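Side-chain contacts in pectate lyase 47 (Bacillus sp. TS-47, PDB 1VBL), which cleaves pectate by an eliminative lyase reaction, binds calcium, and belongs to polysaccharide lyase family 1: residues Phe88-Tyr93 with Arg223-His228; Tyr97-Trp102 with Thr219-Pro224. All coordinates share one frame; numbering follows the deposited sequence.

In the fold
Both contacts join the helical excursion that holds helices 90-97 and 99-102 to the small antiparallel hairpin of strands 219-220 and 223-224 or the loop just after it. They lie on the periphery of the pectate lyase fold, about 23 and 27 Å from the chain centre to the contact centres, and away from the calcium site. Neither is deep core: each is partly buried and has no hydrogen bond across it. Contact 1 is a sparse, oblique meeting of two phenylalanine rings, whereas contact 2, farther out and with more surface buried, lays one phenylalanine face against backbone and proline carbons. Tyr-220, on the hairpin of contact 2, packs against both rings of contact 1, so that hairpin also serves contact 1.

Contact 1: residues Phe88-Tyr93 with Arg223-His228; sequences FDFEAY and RPFQQH
Just ahead of Phe-90, whose ring meets Phe-225 across the contact, Asp-89 OD1 accepts a bond from Ala-92 N at 2.8 Å, using the lone pair turned away from the other carboxylate oxygen. This is a helix N-cap: with an N-H...O angle of 156° it ties down the first turn of helix 90-97, where the backbone bond from Tyr-93 N to Asp-89 O adds a second fastening. The helix belongs to an excursion from the parallel beta-helix expected of a family 1 pectate lyase, and its first residue is the one that reaches over to the segment 223-228. The CG of Phe-90 stands anti to the backbone N (chi1 -169°), which directs the ring outward from the capped turn. Phe-225 approaches from the opposite direction, carried by the centre of an inverse gamma turn whose bond, Gln-226 N to Pro-224 O, is weak. The backbones stay well apart, with 12.5 Å between Phe-90 CA and Phe-225 CA, so two extended side chains bridge the distance. Their rings meet obliquely, planes 52° apart. Tyr-220 meets each of the two rings edge-to-face, and Trp-185 does the same with Phe-225. Putting an alanine in place of Phe-90 would probably cost Phe-225 and Tyr-220 an aromatic neighbour and leave a gap beside the helix start. The chain leads on from His-228 to the calcium ligand Asp-229, although the contact itself is remote from the metal. Its touching surface is small: Phe-90 CZ lies 3.8 Å from Phe-225 CZ, and Phe-90 CE2 lies 3.9 Å from that same Phe-225 CZ.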
ATOM      1  N   PHE A  88     -19.824 -12.992  19.526  1.00 19.71           N
ATOM      2  CA  PHE A  88     -19.402 -11.611  19.382  1.00 19.70           C
ATOM      3  C   PHE A  88     -20.563 -10.645  19.235  1.00 20.96           C
ATOM      4  O   PHE A  88     -21.545 -10.928  18.551  1.00 20.07           O
ATOM      5  CB  PHE A  88     -18.465 -11.447  18.184  1.00 19.36           C
ATOM      6  CG  PHE A  88     -18.027 -10.025  17.956  1.00 19.51           C
ATOM      7  CD1 PHE A  88     -18.753  -9.180  17.123  1.00 20.96           C
ATOM      8  CD2 PHE A  88     -16.906  -9.522  18.610  1.00 18.95           C
ATOM      9  CE1 PHE A  88     -18.369  -7.849  16.942  1.00 21.01           C
ATOM     10  CE2 PHE A  88     -16.513  -8.194  18.437  1.00 20.90           C
ATOM     11  CZ  PHE A  88     -17.248  -7.357  17.602  1.00 23.37           C
ATOM     12  N   ASP A  89     -20.432  -9.501  19.896  1.00 22.23           N
ATOM     13  CA  ASP A  89     -21.424  -8.435  19.841  1.00 24.20           C
ATOM     14  C   ASP A  89     -20.653  -7.130  19.985  1.00 24.14           C
ATOM     15  O   ASP A  89     -19.960  -6.920  20.981  1.00 22.62           O
ATOM     16  CB  ASP A  89     -22.444  -8.575  20.971  1.00 26.94           C
ATOM     17  CG  ASP A  89     -23.449  -7.435  20.986  1.00 31.21           C
ATOM     18  OD1 ASP A  89     -23.156  -6.382  21.592  1.00 30.15           O
ATOM     19  OD2 ASP A  89     -24.528  -7.587  20.373  1.00 35.25           O
ATOM     20  N   PHE A  90     -20.769  -6.264  18.983  1.00 23.69           N
ATOM     21  CA  PHE A  90     -20.056  -4.991  18.980  1.00 24.03           C
ATOM     22  C   PHE A  90     -20.278  -4.173  20.247  1.00 23.86           C
ATOM     23  O   PHE A  90     -19.320  -3.741  20.888  1.00 23.13           O
ATOM     24  CB  PHE A  90     -20.461  -4.157  17.760  1.00 24.52           C
ATOM     25  CG  PHE A  90     -19.589  -2.953  17.538  1.00 26.10           C
ATOM     26  CD1 PHE A  90     -20.151  -1.711  17.264  1.00 26.50           C
ATOM     27  CD2 PHE A  90     -18.204  -3.061  17.597  1.00 26.24           C
ATOM     28  CE1 PHE A  90     -19.345  -0.595  17.056  1.00 25.29           C
ATOM     29  CE2 PHE A  90     -17.390  -1.952  17.388  1.00 26.55           C
ATOM     30  CZ  PHE A  90     -17.963  -0.716  17.118  1.00 25.25           C
ATOM     31  N   GLU A  91     -21.539  -3.948  20.603  1.00 24.19           N
ATOM     32  CA  GLU A  91     -21.853  -3.172  21.798  1.00 26.03           C
ATOM     33  C   GLU A  91     -21.205  -3.774  23.037  1.00 24.89           C
ATOM     34  O   GLU A  91     -20.648  -3.054  23.867  1.00 23.51           O
ATOM     35  CB  GLU A  91     -23.366  -3.092  22.002  1.00 29.46           C
ATOM     36  CG  GLU A  91     -24.064  -2.116  21.076  1.00 36.05           C
ATOM     37  CD  GLU A  91     -25.571  -2.149  21.238  1.00 40.11           C
ATOM     38  OE1 GLU A  91     -26.050  -2.038  22.388  1.00 41.73           O
ATOM     39  OE2 GLU A  91     -26.276  -2.284  20.214  1.00 43.29           O
ATOM     40  N   ALA A  92     -21.280  -5.095  23.156  1.00 22.82           N
ATOM     41  CA  ALA A  92     -20.694  -5.786  24.298  1.00 21.89           C
ATOM     42  C   ALA A  92     -19.180  -5.611  24.289  1.00 21.28           C
ATOM     43  O   ALA A  92     -18.552  -5.492  25.340  1.00 21.29           O
ATOM     44  CB  ALA A  92     -21.055  -7.267  24.256  1.00 21.02           C
ATOM     45  N   TYR A  93     -18.597  -5.595  23.095  1.00 19.70           N
ATOM     46  CA  TYR A  93     -17.157  -5.429  22.965  1.00 19.86           C
ATOM     47  C   TYR A  93     -16.782  -4.022  23.412  1.00 19.22           C
ATOM     48  O   TYR A  93     -15.777  -3.821  24.093  1.00 17.69           O
ATOM     49  CB  TYR A  93     -16.728  -5.664  21.513  1.00 18.21           C
ATOM     50  CG  TYR A  93     -15.230  -5.652  21.301  1.00 18.38           C
ATOM     51  CD1 TYR A  93     -14.542  -4.455  21.109  1.00 17.51           C
ATOM     52  CD2 TYR A  93     -14.499  -6.842  21.298  1.00 17.95           C
ATOM     53  CE1 TYR A  93     -13.163  -4.439  20.916  1.00 17.68           C
ATOM     54  CE2 TYR A  93     -13.121  -6.838  21.107  1.00 18.37           C
ATOM     55  CZ  TYR A  93     -12.460  -5.633  20.918  1.00 19.44           C
ATOM     56  OH  TYR A  93     -11.096  -5.621  20.740  1.00 19.83           O
ATOM     57  N   ARG A 223     -11.492   7.405  19.781  1.00 27.41           N
ATOM     58  CA  ARG A 223     -10.473   7.252  18.747  1.00 26.70           C
ATOM     59  C   ARG A 223     -11.137   6.960  17.402  1.00 25.60           C
ATOM     60  O   ARG A 223     -12.191   6.329  17.344  1.00 25.19           O
ATOM     61  CB  ARG A 223      -9.519   6.100  19.092  1.00 27.58           C
ATOM     62  CG  ARG A 223      -8.889   6.171  20.476  1.00 29.33           C
ATOM     63  CD  ARG A 223      -8.175   7.491  20.691  1.00 31.46           C
ATOM     64  NE  ARG A 223      -7.158   7.734  19.677  1.00 31.87           N
ATOM     65  CZ  ARG A 223      -6.931   8.924  19.129  1.00 33.36           C
ATOM     66  NH1 ARG A 223      -7.656   9.972  19.501  1.00 32.48           N
ATOM     67  NH2 ARG A 223      -5.986   9.067  18.211  1.00 31.48           N
ATOM     68  N   PRO A 224     -10.531   7.425  16.299  1.00 23.92           N
ATOM     69  CA  PRO A 224     -11.135   7.155  14.992  1.00 22.55           C
ATOM     70  C   PRO A 224     -11.228   5.650  14.754  1.00 20.67           C
ATOM     71  O   PRO A 224     -10.284   4.909  15.028  1.00 19.81           O
ATOM     72  CB  PRO A 224     -10.187   7.859  14.017  1.00 23.70           C
ATOM     73  CG  PRO A 224      -8.872   7.851  14.745  1.00 26.34           C
ATOM     74  CD  PRO A 224      -9.274   8.180  16.160  1.00 24.75           C
ATOM     75  N   PHE A 225     -12.378   5.204  14.259  1.00 18.55           N
ATOM     76  CA  PHE A 225     -12.604   3.787  14.000  1.00 17.70           C
ATOM     77  C   PHE A 225     -11.909   3.411  12.694  1.00 18.08           C
ATOM     78  O   PHE A 225     -12.528   3.375  11.629  1.00 17.33           O
ATOM     79  CB  PHE A 225     -14.107   3.516  13.914  1.00 16.09           C
ATOM     80  CG  PHE A 225     -14.477   2.077  14.103  1.00 15.41           C
ATOM     81  CD1 PHE A 225     -13.981   1.353  15.186  1.00 14.80           C
ATOM     82  CD2 PHE A 225     -15.335   1.445  13.211  1.00 14.21           C
ATOM     83  CE1 PHE A 225     -14.337   0.017  15.377  1.00 14.08           C
ATOM     84  CE2 PHE A 225     -15.695   0.113  13.393  1.00 14.34           C
ATOM     85  CZ  PHE A 225     -15.194  -0.601  14.480  1.00 14.56           C
ATOM     86  N   GLN A 226     -10.612   3.137  12.798  1.00 18.22           N
ATOM     87  CA  GLN A 226      -9.782   2.792  11.650  1.00 18.77           C
ATOM     88  C   GLN A 226     -10.020   1.385  11.109  1.00 16.75           C
ATOM     89  O   GLN A 226      -9.408   0.413  11.554  1.00 16.86           O
ATOM     90  CB  GLN A 226      -8.308   2.999  12.023  1.00 20.85           C
ATOM     91  CG  GLN A 226      -8.019   4.443  12.419  1.00 27.56           C
ATOM     92  CD  GLN A 226      -6.599   4.688  12.898  1.00 31.05           C
ATOM     93  OE1 GLN A 226      -6.218   5.830  13.155  1.00 35.26           O
ATOM     94  NE2 GLN A 226      -5.811   3.623  13.026  1.00 33.18           N
ATOM     95  N   GLN A 227     -10.919   1.295  10.135  1.00 14.41           N
ATOM     96  CA  GLN A 227     -11.262   0.025   9.513  1.00 13.74           C
ATOM     97  C   GLN A 227     -10.408  -0.270   8.284  1.00 13.53           C
ATOM     98  O   GLN A 227     -10.533  -1.333   7.669  1.00 13.77           O
ATOM     99  CB  GLN A 227     -12.743   0.019   9.139  1.00 14.50           C
ATOM    100  CG  GLN A 227     -13.669  -0.014  10.347  1.00 15.18           C
ATOM    101  CD  GLN A 227     -15.126  -0.117   9.948  1.00 17.88           C
ATOM    102  OE1 GLN A 227     -15.778   0.887   9.658  1.00 17.73           O
ATOM    103  NE2 GLN A 227     -15.639  -1.338   9.916  1.00 17.51           N
ATOM    104  N   HIS A 228      -9.550   0.679   7.918  1.00 11.08           N
ATOM    105  CA  HIS A 228      -8.658   0.496   6.777  1.00 12.47           C
ATOM    106  C   HIS A 228      -7.257   0.239   7.299  1.00 13.05           C
ATOM    107  O   HIS A 228      -6.954   0.525   8.457  1.00 13.59           O
ATOM    108  CB  HIS A 228      -8.572   1.760   5.911  1.00 11.71           C
ATOM    109  CG  HIS A 228      -9.854   2.143   5.248  1.00 10.30           C
ATOM    110  ND1 HIS A 228     -10.565   3.268   5.603  1.00 11.62           N
ATOM    111  CD2 HIS A 228     -10.534   1.572   4.227  1.00 11.91           C
ATOM    112  CE1 HIS A 228     -11.630   3.374   4.826  1.00 11.41           C
ATOM    113  NE2 HIS A 228     -11.634   2.358   3.984  1.00 13.38           N
TER

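Contact 2: residues Tyr97-Trp102 with Thr219-Pro224; sequences YDPATW and TYFGRP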
ATOM      1  N   TYR A  97     -14.245  -3.483  26.667  1.00 18.74           N
ATOM      2  CA  TYR A  97     -12.889  -2.976  26.507  1.00 18.70           C
ATOM      3  C   TYR A  97     -12.644  -1.471  26.468  1.00 17.83           C
ATOM      4  O   TYR A  97     -11.518  -1.039  26.210  1.00 17.92           O
ATOM      5  CB  TYR A  97     -12.272  -3.634  25.271  1.00 16.57           C
ATOM      6  CG  TYR A  97     -12.302  -5.144  25.354  1.00 17.60           C
ATOM      7  CD1 TYR A  97     -11.546  -5.821  26.314  1.00 16.63           C
ATOM      8  CD2 TYR A  97     -13.113  -5.896  24.503  1.00 16.43           C
ATOM      9  CE1 TYR A  97     -11.596  -7.209  26.425  1.00 16.68           C
ATOM     10  CE2 TYR A  97     -13.171  -7.287  24.604  1.00 15.83           C
ATOM     11  CZ  TYR A  97     -12.410  -7.937  25.566  1.00 15.93           C
ATOM     12  OH  TYR A  97     -12.448  -9.311  25.670  1.00 15.54           O
ATOM     13  N   ASP A  98     -13.677  -0.677  26.724  1.00 17.89           N
ATOM     14  CA  ASP A  98     -13.524   0.774  26.736  1.00 19.20           C
ATOM     15  C   ASP A  98     -12.346   1.111  27.655  1.00 19.52           C
ATOM     16  O   ASP A  98     -12.249   0.585  28.765  1.00 19.14           O
ATOM     17  CB  ASP A  98     -14.796   1.431  27.276  1.00 20.20           C
ATOM     18  CG  ASP A  98     -14.805   2.938  27.083  1.00 20.93           C
ATOM     19  OD1 ASP A  98     -13.779   3.589  27.371  1.00 20.99           O
ATOM     20  OD2 ASP A  98     -15.844   3.471  26.648  1.00 23.82           O
ATOM     21  N   PRO A  99     -11.433   1.988  27.204  1.00 20.71           N
ATOM     22  CA  PRO A  99     -10.270   2.368  28.018  1.00 20.77           C
ATOM     23  C   PRO A  99     -10.701   2.878  29.388  1.00 21.87           C
ATOM     24  O   PRO A  99      -9.983   2.726  30.381  1.00 22.39           O
ATOM     25  CB  PRO A  99      -9.614   3.476  27.194  1.00 21.74           C
ATOM     26  CG  PRO A  99      -9.997   3.140  25.796  1.00 22.74           C
ATOM     27  CD  PRO A  99     -11.438   2.716  25.923  1.00 20.69           C
ATOM     28  N   ALA A 100     -11.882   3.482  29.429  1.00 21.72           N
ATOM     29  CA  ALA A 100     -12.422   4.040  30.662  1.00 22.73           C
ATOM     30  C   ALA A 100     -12.756   2.985  31.711  1.00 22.67           C
ATOM     31  O   ALA A 100     -12.979   3.317  32.872  1.00 23.17           O
ATOM     32  CB  ALA A 100     -13.659   4.876  30.356  1.00 22.19           C
ATOM     33  N   THR A 101     -12.802   1.717  31.321  1.00 21.48           N
ATOM     34  CA  THR A 101     -13.109   0.678  32.296  1.00 21.77           C
ATOM     35  C   THR A 101     -12.163  -0.509  32.212  1.00 19.69           C
ATOM     36  O   THR A 101     -11.940  -1.207  33.201  1.00 18.50           O
ATOM     37  CB  THR A 101     -14.565   0.186  32.163  1.00 24.03           C
ATOM     38  OG1 THR A 101     -14.841  -0.748  33.214  1.00 30.11           O
ATOM     39  CG2 THR A 101     -14.794  -0.486  30.819  1.00 24.54           C
ATOM     40  N   TRP A 102     -11.598  -0.736  31.031  1.00 18.18           N
ATOM     41  CA  TRP A 102     -10.661  -1.834  30.849  1.00 16.34           C
ATOM     42  C   TRP A 102      -9.232  -1.338  31.048  1.00 15.74           C
ATOM     43  O   TRP A 102      -8.334  -2.113  31.362  1.00 15.02           O
ATOM     44  CB  TRP A 102     -10.817  -2.444  29.447  1.00 15.44           C
ATOM     45  CG  TRP A 102      -9.915  -3.616  29.199  1.00 15.31           C
ATOM     46  CD1 TRP A 102      -8.636  -3.585  28.715  1.00 14.16           C
ATOM     47  CD2 TRP A 102     -10.210  -4.995  29.463  1.00 15.57           C
ATOM     48  NE1 TRP A 102      -8.117  -4.856  28.662  1.00 14.01           N
ATOM     49  CE2 TRP A 102      -9.060  -5.742  29.115  1.00 15.32           C
ATOM     50  CE3 TRP A 102     -11.334  -5.674  29.960  1.00 15.94           C
ATOM     51  CZ2 TRP A 102      -9.001  -7.135  29.247  1.00 14.92           C
ATOM     52  CZ3 TRP A 102     -11.274  -7.065  30.091  1.00 14.74           C
ATOM     53  CH2 TRP A 102     -10.112  -7.777  29.735  1.00 15.19           C
ATOM     54  N   THR A 219     -16.352   7.183  15.394  1.00 26.38           N
ATOM     55  CA  THR A 219     -15.378   7.175  16.471  1.00 27.82           C
ATOM     56  C   THR A 219     -15.878   6.325  17.635  1.00 26.66           C
ATOM     57  O   THR A 219     -17.066   6.334  17.958  1.00 25.21           O
ATOM     58  CB  THR A 219     -15.118   8.609  16.980  1.00 30.12           C
ATOM     59  OG1 THR A 219     -14.556   9.395  15.921  1.00 33.85           O
ATOM     60  CG2 THR A 219     -14.161   8.600  18.162  1.00 31.93           C
ATOM     61  N   TYR A 220     -14.963   5.578  18.241  1.00 25.16           N
ATOM     62  CA  TYR A 220     -15.276   4.737  19.389  1.00 24.91           C
ATOM     63  C   TYR A 220     -14.103   4.814  20.352  1.00 25.31           C
ATOM     64  O   TYR A 220     -12.946   4.849  19.927  1.00 23.84           O
ATOM     65  CB  TYR A 220     -15.507   3.282  18.967  1.00 24.53           C
ATOM     66  CG  TYR A 220     -16.735   3.093  18.107  1.00 24.97           C
ATOM     67  CD1 TYR A 220     -16.627   2.979  16.722  1.00 23.43           C
ATOM     68  CD2 TYR A 220     -18.009   3.067  18.676  1.00 23.71           C
ATOM     69  CE1 TYR A 220     -17.761   2.843  15.923  1.00 24.99           C
ATOM     70  CE2 TYR A 220     -19.147   2.934  17.889  1.00 24.01           C
ATOM     71  CZ  TYR A 220     -19.017   2.821  16.513  1.00 25.76           C
ATOM     72  OH  TYR A 220     -20.139   2.683  15.730  1.00 26.75           O
ATOM     73  N   PHE A 221     -14.402   4.847  21.647  1.00 24.85           N
ATOM     74  CA  PHE A 221     -13.360   4.943  22.662  1.00 24.59           C
ATOM     75  C   PHE A 221     -12.613   6.258  22.477  1.00 25.23           C
ATOM     76  O   PHE A 221     -11.466   6.397  22.899  1.00 26.31           O
ATOM     77  CB  PHE A 221     -12.376   3.776  22.539  1.00 23.26           C
ATOM     78  CG  PHE A 221     -12.971   2.432  22.857  1.00 21.49           C
ATOM     79  CD1 PHE A 221     -12.231   1.273  22.652  1.00 20.71           C
ATOM     80  CD2 PHE A 221     -14.259   2.322  23.376  1.00 20.58           C
ATOM     81  CE1 PHE A 221     -12.760   0.022  22.956  1.00 21.03           C
ATOM     82  CE2 PHE A 221     -14.801   1.075  23.685  1.00 19.89           C
ATOM     83  CZ  PHE A 221     -14.048  -0.078  23.475  1.00 20.28           C
ATOM     84  N   GLY A 222     -13.269   7.219  21.836  1.00 25.90           N
ATOM     85  CA  GLY A 222     -12.648   8.510  21.608  1.00 26.83           C
ATOM     86  C   GLY A 222     -11.531   8.470  20.581  1.00 27.92           C
ATOM     87  O   GLY A 222     -10.712   9.388  20.519  1.00 28.09           O
ATOM     88  N   ARG A 223     -11.492   7.405  19.781  1.00 27.41           N
ATOM     89  CA  ARG A 223     -10.473   7.252  18.747  1.00 26.70           C
ATOM     90  C   ARG A 223     -11.137   6.960  17.402  1.00 25.60           C
ATOM     91  O   ARG A 223     -12.191   6.329  17.344  1.00 25.19           O
ATOM     92  CB  ARG A 223      -9.519   6.100  19.092  1.00 27.58           C
ATOM     93  CG  ARG A 223      -8.889   6.171  20.476  1.00 29.33           C
ATOM     94  CD  ARG A 223      -8.175   7.491  20.691  1.00 31.46           C
ATOM     95  NE  ARG A 223      -7.158   7.734  19.677  1.00 31.87           N
ATOM     96  CZ  ARG A 223      -6.931   8.924  19.129  1.00 33.36           C
ATOM     97  NH1 ARG A 223      -7.656   9.972  19.501  1.00 32.48           N
ATOM     98  NH2 ARG A 223      -5.986   9.067  18.211  1.00 31.48           N
ATOM     99  N   PRO A 224     -10.531   7.425  16.299  1.00 23.92           N
ATOM    100  CA  PRO A 224     -11.135   7.155  14.992  1.00 22.55           C
ATOM    101  C   PRO A 224     -11.228   5.650  14.754  1.00 20.67           C
ATOM    102  O   PRO A 224     -10.284   4.909  15.028  1.00 19.81           O
ATOM    103  CB  PRO A 224     -10.187   7.859  14.017  1.00 23.70           C
ATOM    104  CG  PRO A 224      -8.872   7.851  14.745  1.00 26.34           C
ATOM    105  CD  PRO A 224      -9.274   8.180  16.160  1.00 24.75           C
TER
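Phe-221 leans its ring on the junction Asp-98/Pro-99, and its atoms can be followed outward one by one. Phe-221 CB touches Pro-99 CD at 3.7 Å. Phe-221 CG comes closer, 3.4 Å from Pro-99 CD, and CD1 rests against the same methylene. On the other branch Phe-221 CD2 lies by Asp-98 CA and CG, and Phe-221 CE2 approaches Asp-98 CA to 3.3 Å. Phe-221 CE1 passes Tyr-97 O at 3.6 Å, while at the tip Phe-221 CZ is 3.3 Å from Asp-98 N. Asp-98 CA and Pro-99 CD thus sit over one face as a pair of CH-pi contacts, both displaced from the ring centre toward its rim. The ring is presented by a beta hairpin with a two-residue loop: Phe-221 and Gly-222 form the corner of a type I' turn, closed by mutual backbone bonds of Tyr-220 and Arg-223. At this corner Phe-221 CG is anti to the carbonyl carbon (chi1 -67°), which swings the ring toward the helix junction. Trp-175 meets the ring edge-to-face, and Leu-94 of helix 90-97 also touches it. Asp-98 OD1 caps Ala-100 N at 2.8 Å, while Asp-98 CG and OD2 still lie alongside Phe-221 CD2; the backbone O of Asp-98 accepts from both Thr-101 N and Trp-102 N. No hydrogen bond crosses between the segments; what crosses is dispersion and CH-pi attraction, perhaps strengthened because both carbons facing the ring are bonded to an amide nitrogen.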